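Local coordinates for protein hemolysin (Streptococcus suis, PDB 3HVN) that probably lyses host cells by binding cholesterol-containing membranes, changing shape and assembling into oligomeric transmembrane pores, at residues Y58-T66 against V75-N83. The protein carries 1 engineered substitution. Residues are numbered along the deposited sequence; the frame is centred on the assembly and turned at random.
Sequences YIDNPPATT and VVLRREKKN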
ATOM      1  N   TYR A  58      13.952  14.167  -7.236  1.00186.85           N
ATOM      2  CA  TYR A  58      13.208  14.796  -8.324  1.00203.89           C
ATOM      3  C   TYR A  58      11.722  14.899  -8.001  1.00202.18           C
ATOM      4  O   TYR A  58      10.903  14.183  -8.575  1.00203.61           O
ATOM      5  CB  TYR A  58      13.408  14.028  -9.632  1.00214.66           C
ATOM      6  CG  TYR A  58      14.637  14.443 -10.410  1.00227.14           C
ATOM      7  CD1 TYR A  58      14.587  15.501 -11.308  1.00232.86           C
ATOM      8  CD2 TYR A  58      15.844  13.776 -10.250  1.00231.75           C
ATOM      9  CE1 TYR A  58      15.704  15.885 -12.025  1.00235.58           C
ATOM     10  CE2 TYR A  58      16.968  14.153 -10.962  1.00233.91           C
ATOM     11  CZ  TYR A  58      16.892  15.207 -11.847  1.00233.99           C
ATOM     12  OH  TYR A  58      18.006  15.588 -12.559  1.00232.03           O
ATOM     13  N   ILE A  59      11.381  15.795  -7.082  1.00202.04           N
ATOM     14  CA  ILE A  59      10.005  15.913  -6.615  1.00194.68           C
ATOM     15  C   ILE A  59       9.429  17.304  -6.859  1.00191.04           C
ATOM     16  O   ILE A  59       8.223  17.457  -7.056  1.00191.68           O
ATOM     17  CB  ILE A  59       9.900  15.582  -5.114  1.00188.07           C
ATOM     18  CG1 ILE A  59       8.434  15.467  -4.695  1.00191.52           C
ATOM     19  CG2 ILE A  59      10.626  16.629  -4.288  1.00176.19           C
ATOM     20  CD1 ILE A  59       7.668  14.417  -5.465  1.00183.74           C
ATOM     21  N   ASP A  60      10.294  18.313  -6.849  1.00178.82           N
ATOM     22  CA  ASP A  60       9.860  19.697  -7.004  1.00175.99           C
ATOM     23  C   ASP A  60       8.843  20.059  -5.927  1.00174.34           C
ATOM     24  O   ASP A  60       8.997  19.687  -4.763  1.00183.62           O
ATOM     25  CB  ASP A  60       9.256  19.924  -8.392  1.00164.87           C
ATOM     26  CG  ASP A  60      10.240  19.645  -9.510  1.00162.12           C
ATOM     27  OD1 ASP A  60      11.370  19.201  -9.217  1.00174.51           O
ATOM     28  OD2 ASP A  60       9.882  19.871 -10.686  1.00148.00           O
ATOM     29  N   ASN A  61       7.804  20.787  -6.323  1.00158.83           N
ATOM     30  CA  ASN A  61       6.729  21.151  -5.409  1.00155.43           C
ATOM     31  C   ASN A  61       5.361  20.876  -6.026  1.00154.07           C
ATOM     32  O   ASN A  61       5.096  21.275  -7.160  1.00166.40           O
ATOM     33  CB  ASN A  61       6.838  22.621  -4.997  1.00159.56           C
ATOM     34  CG  ASN A  61       8.137  22.931  -4.276  1.00157.36           C
ATOM     35  OD1 ASN A  61       9.225  22.651  -4.780  1.00156.62           O
ATOM     36  ND2 ASN A  61       8.030  23.523  -3.092  1.00152.73           N
ATOM     37  N   PRO A  62       4.487  20.190  -5.276  1.00138.18           N
ATOM     38  CA  PRO A  62       3.160  19.814  -5.778  1.00134.43           C
ATOM     39  C   PRO A  62       2.215  21.008  -5.849  1.00132.53           C
ATOM     40  O   PRO A  62       2.264  21.877  -4.978  1.00130.37           O
ATOM     41  CB  PRO A  62       2.662  18.813  -4.736  1.00133.02           C
ATOM     42  CG  PRO A  62       3.390  19.162  -3.487  1.00133.86           C
ATOM     43  CD  PRO A  62       4.701  19.776  -3.879  1.00129.70           C
ATOM     44  N   PRO A  63       1.361  21.050  -6.883  1.00137.43           N
ATOM     45  CA  PRO A  63       0.369  22.118  -7.039  1.00143.32           C
ATOM     46  C   PRO A  63      -0.472  22.274  -5.777  1.00144.47           C
ATOM     47  O   PRO A  63      -0.890  21.276  -5.189  1.00148.59           O
ATOM     48  CB  PRO A  63      -0.500  21.617  -8.195  1.00142.21           C
ATOM     49  CG  PRO A  63       0.406  20.741  -8.987  1.00138.36           C
ATOM     50  CD  PRO A  63       1.302  20.073  -7.984  1.00137.60           C
ATOM     51  N   ALA A  64      -0.710  23.516  -5.370  1.00145.06           N
ATOM     52  CA  ALA A  64      -1.458  23.800  -4.150  1.00149.65           C
ATOM     53  C   ALA A  64      -2.775  23.032  -4.091  1.00152.17           C
ATOM     54  O   ALA A  64      -3.422  22.809  -5.115  1.00146.79           O
ATOM     55  CB  ALA A  64      -1.709  25.295  -4.021  1.00150.74           C
ATOM     56  N   THR A  65      -3.161  22.626  -2.885  1.00152.06           N
ATOM     57  CA  THR A  65      -4.421  21.923  -2.676  1.00143.74           C
ATOM     58  C   THR A  65      -5.577  22.772  -3.188  1.00133.60           C
ATOM     59  O   THR A  65      -5.576  23.993  -3.027  1.00131.64           O
ATOM     60  CB  THR A  65      -4.647  21.615  -1.186  1.00140.76           C
ATOM     61  OG1 THR A  65      -4.968  22.823  -0.488  1.00135.86           O
ATOM     62  CG2 THR A  65      -3.398  20.998  -0.575  1.00141.07           C
ATOM     63  N   THR A  66      -6.564  22.131  -3.806  1.00128.66           N
ATOM     64  CA  THR A  66      -7.676  22.869  -4.400  1.00118.16           C
ATOM     65  C   THR A  66      -9.037  22.264  -4.071  1.00113.03           C
ATOM     66  O   THR A  66      -9.124  21.186  -3.485  1.00111.09           O
ATOM     67  CB  THR A  66      -7.533  22.975  -5.932  1.00119.81           C
ATOM     68  OG1 THR A  66      -7.413  21.664  -6.497  1.00117.43           O
ATOM     69  CG2 THR A  66      -6.303  23.795  -6.298  1.00126.32           C
ATOM     70  N   VAL A  75     -15.206  18.354  -3.898  1.00109.60           N
ATOM     71  CA  VAL A  75     -13.973  17.578  -3.946  1.00115.39           C
ATOM     72  C   VAL A  75     -12.776  18.395  -3.470  1.00118.97           C
ATOM     73  O   VAL A  75     -12.314  19.303  -4.162  1.00122.25           O
ATOM     74  CB  VAL A  75     -13.691  17.056  -5.367  1.00122.72           C
ATOM     75  CG1 VAL A  75     -12.317  16.404  -5.432  1.00123.84           C
ATOM     76  CG2 VAL A  75     -14.773  16.078  -5.799  1.00125.09           C
ATOM     77  N   VAL A  76     -12.284  18.066  -2.281  1.00112.72           N
ATOM     78  CA  VAL A  76     -11.094  18.700  -1.733  1.00112.29           C
ATOM     79  C   VAL A  76      -9.859  17.891  -2.107  1.00117.23           C
ATOM     80  O   VAL A  76      -9.633  16.804  -1.574  1.00131.10           O
ATOM     81  CB  VAL A  76     -11.170  18.820  -0.201  1.00114.70           C
ATOM     82  CG1 VAL A  76      -9.867  19.374   0.355  1.00113.44           C
ATOM     83  CG2 VAL A  76     -12.345  19.693   0.206  1.00116.51           C
ATOM     84  N   LEU A  77      -9.068  18.426  -3.029  1.00106.69           N
ATOM     85  CA  LEU A  77      -7.859  17.753  -3.484  1.00106.02           C
ATOM     86  C   LEU A  77      -6.628  18.310  -2.774  1.00115.58           C
ATOM     87  O   LEU A  77      -6.263  19.474  -2.958  1.00120.09           O
ATOM     88  CB  LEU A  77      -7.712  17.884  -5.002  1.00 89.40           C
ATOM     89  CG  LEU A  77      -6.639  17.031  -5.687  1.00 91.94           C
ATOM     90  CD1 LEU A  77      -6.964  16.838  -7.160  1.00 78.90           C
ATOM     91  CD2 LEU A  77      -5.254  17.640  -5.514  1.00107.88           C
ATOM     92  N   ARG A  78      -6.000  17.466  -1.961  1.00118.43           N
ATOM     93  CA  ARG A  78      -4.796  17.842  -1.230  1.00119.94           C
ATOM     94  C   ARG A  78      -3.656  16.873  -1.521  1.00113.75           C
ATOM     95  O   ARG A  78      -3.688  15.718  -1.097  1.00110.27           O
ATOM     96  CB  ARG A  78      -5.068  17.873   0.276  1.00119.38           C
ATOM     97  CG  ARG A  78      -6.160  18.837   0.704  1.00131.92           C
ATOM     98  CD  ARG A  78      -6.291  18.865   2.219  1.00137.90           C
ATOM     99  NE  ARG A  78      -7.389  19.718   2.665  1.00150.56           N
ATOM    100  CZ  ARG A  78      -7.689  19.941   3.940  1.00160.19           C
ATOM    101  NH1 ARG A  78      -6.971  19.376   4.901  1.00165.02           N
ATOM    102  NH2 ARG A  78      -8.706  20.731   4.257  1.00162.45           N
ATOM    103  N   ARG A  79      -2.650  17.347  -2.246  1.00110.53           N
ATOM    104  CA  ARG A  79      -1.484  16.528  -2.560  1.00125.13           C
ATOM    105  C   ARG A  79      -0.242  17.084  -1.871  1.00140.64           C
ATOM    106  O   ARG A  79       0.146  18.230  -2.105  1.00146.26           O
ATOM    107  CB  ARG A  79      -1.272  16.456  -4.074  1.00125.70           C
ATOM    108  CG  ARG A  79      -1.104  17.810  -4.747  1.00131.17           C
ATOM    109  CD  ARG A  79      -1.101  17.682  -6.262  1.00137.72           C
ATOM    110  NE  ARG A  79      -2.400  17.257  -6.776  1.00134.34           N
ATOM    111  CZ  ARG A  79      -2.686  17.123  -8.066  1.00134.72           C
ATOM    112  NH1 ARG A  79      -1.764  17.380  -8.983  1.00139.92           N
ATOM    113  NH2 ARG A  79      -3.897  16.733  -8.442  1.00134.37           N
ATOM    114  N   GLU A  80       0.379  16.278  -1.015  1.00133.80           N
ATOM    115  CA  GLU A  80       1.557  16.735  -0.282  1.00123.11           C
ATOM    116  C   GLU A  80       2.816  15.954  -0.644  1.00114.47           C
ATOM    117  O   GLU A  80       2.749  14.805  -1.081  1.00110.30           O
ATOM    118  CB  GLU A  80       1.319  16.690   1.230  1.00127.49           C
ATOM    119  CG  GLU A  80       1.322  15.296   1.831  1.00131.72           C
ATOM    120  CD  GLU A  80       1.469  15.320   3.340  1.00137.32           C
ATOM    121  OE1 GLU A  80       2.105  16.260   3.860  1.00133.69           O
ATOM    122  OE2 GLU A  80       0.951  14.400   4.006  1.00145.20           O
ATOM    123  N   LYS A  81       3.964  16.594  -0.452  1.00107.14           N
ATOM    124  CA  LYS A  81       5.254  16.003  -0.787  1.00 97.42           C
ATOM    125  C   LYS A  81       5.822  15.195   0.375  1.00100.01           C
ATOM    126  O   LYS A  81       6.129  15.744   1.434  1.00101.93           O
ATOM    127  CB  LYS A  81       6.234  17.101  -1.206  1.00 86.41           C
ATOM    128  CG  LYS A  81       7.697  16.701  -1.157  1.00 91.78           C
ATOM    129  CD  LYS A  81       8.584  17.872  -1.553  1.00116.87           C
ATOM    130  CE  LYS A  81      10.028  17.644  -1.143  1.00140.49           C
ATOM    131  NZ  LYS A  81      10.912  18.748  -1.610  1.00146.71           N
ATOM    132  N   LYS A  82       5.958  13.890   0.171  1.00 94.34           N
ATOM    133  CA  LYS A  82       6.499  13.003   1.195  1.00 86.70           C
ATOM    134  C   LYS A  82       7.762  12.295   0.717  1.00 85.85           C
ATOM    135  O   LYS A  82       8.168  12.436  -0.438  1.00 86.27           O
ATOM    136  CB  LYS A  82       5.455  11.970   1.622  1.00 89.43           C
ATOM    137  CG  LYS A  82       4.386  12.507   2.558  1.00 94.97           C
ATOM    138  CD  LYS A  82       3.525  11.380   3.105  1.00 97.88           C
ATOM    139  CE  LYS A  82       2.612  11.867   4.217  1.00103.62           C
ATOM    140  NZ  LYS A  82       1.796  10.763   4.792  1.00103.94           N
ATOM    141  N   ASN A  83       8.378  11.530   1.613  1.00 78.89           N
ATOM    142  CA  ASN A  83       9.584  10.779   1.285  1.00 74.00           C
ATOM    143  C   ASN A  83       9.518   9.343   1.792  1.00 81.10           C
ATOM    144  O   ASN A  83       9.145   9.096   2.938  1.00 95.70           O
ATOM    145  CB  ASN A  83      10.819  11.471   1.863  1.00 77.41           C
ATOM    146  CG  ASN A  83      12.087  10.662   1.660  1.00 94.82           C
ATOM    147  OD1 ASN A  83      12.434  10.302   0.536  1.00 98.80           O
ATOM    148  ND2 ASN A  83      12.786  10.376   2.752  1.00 98.42           N
TER
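Thr66 and Leu77 form an antiparallel hydrogen-bonded pair, whose two backbone bonds join chain 58-66 to strand 75-83. Thr66 N donates to Leu77 O at 2.8 Å and Leu77 N returns a bond of 2.8 Å to Thr66 O, satisfying the donor and acceptor of both residues; the bonds are moderately bent, with N-H...O angles of 147° and 151°. Their side chains lie side by side on one sheet face, a place that suits beta-branched threonine. Before Thr66 the chain has not yet entered its strand: Thr65 turns its methyl CG2 onto Arg78 CB at 3.6 Å, while its OG1 makes a weak hydrogen bond to Gly420 O. Arg78 lends its aliphatic stem and, extended from CG to NE, carries NH2 to a salt bridge with Glu422 and a hydrogen bond with the Tyr416 hydroxyl.

Pro62 and Pro63, lacking an amide N-H, suit a segment that packs by its rings: Pro62 CG rests 3.6 Å from Arg79 O. Long aliphatic stems suit the facing strand: Arg79 CD meets Pro63 CD at 3.8 Å before the chain bends at chi3 (67°) beside the ring, and extended Lys81 passes Ile59 CG2, its NZ in a weak, long ion pair with Glu381. The backbones of Val76, Arg78, Glu80 and Lys82 hydrogen-bond strand 376-401 along the other edge. The arrangement is a beta-hairpin (66-70 and 73-88) entered by irregular chain in this elongated cholesterol-dependent cytolysin.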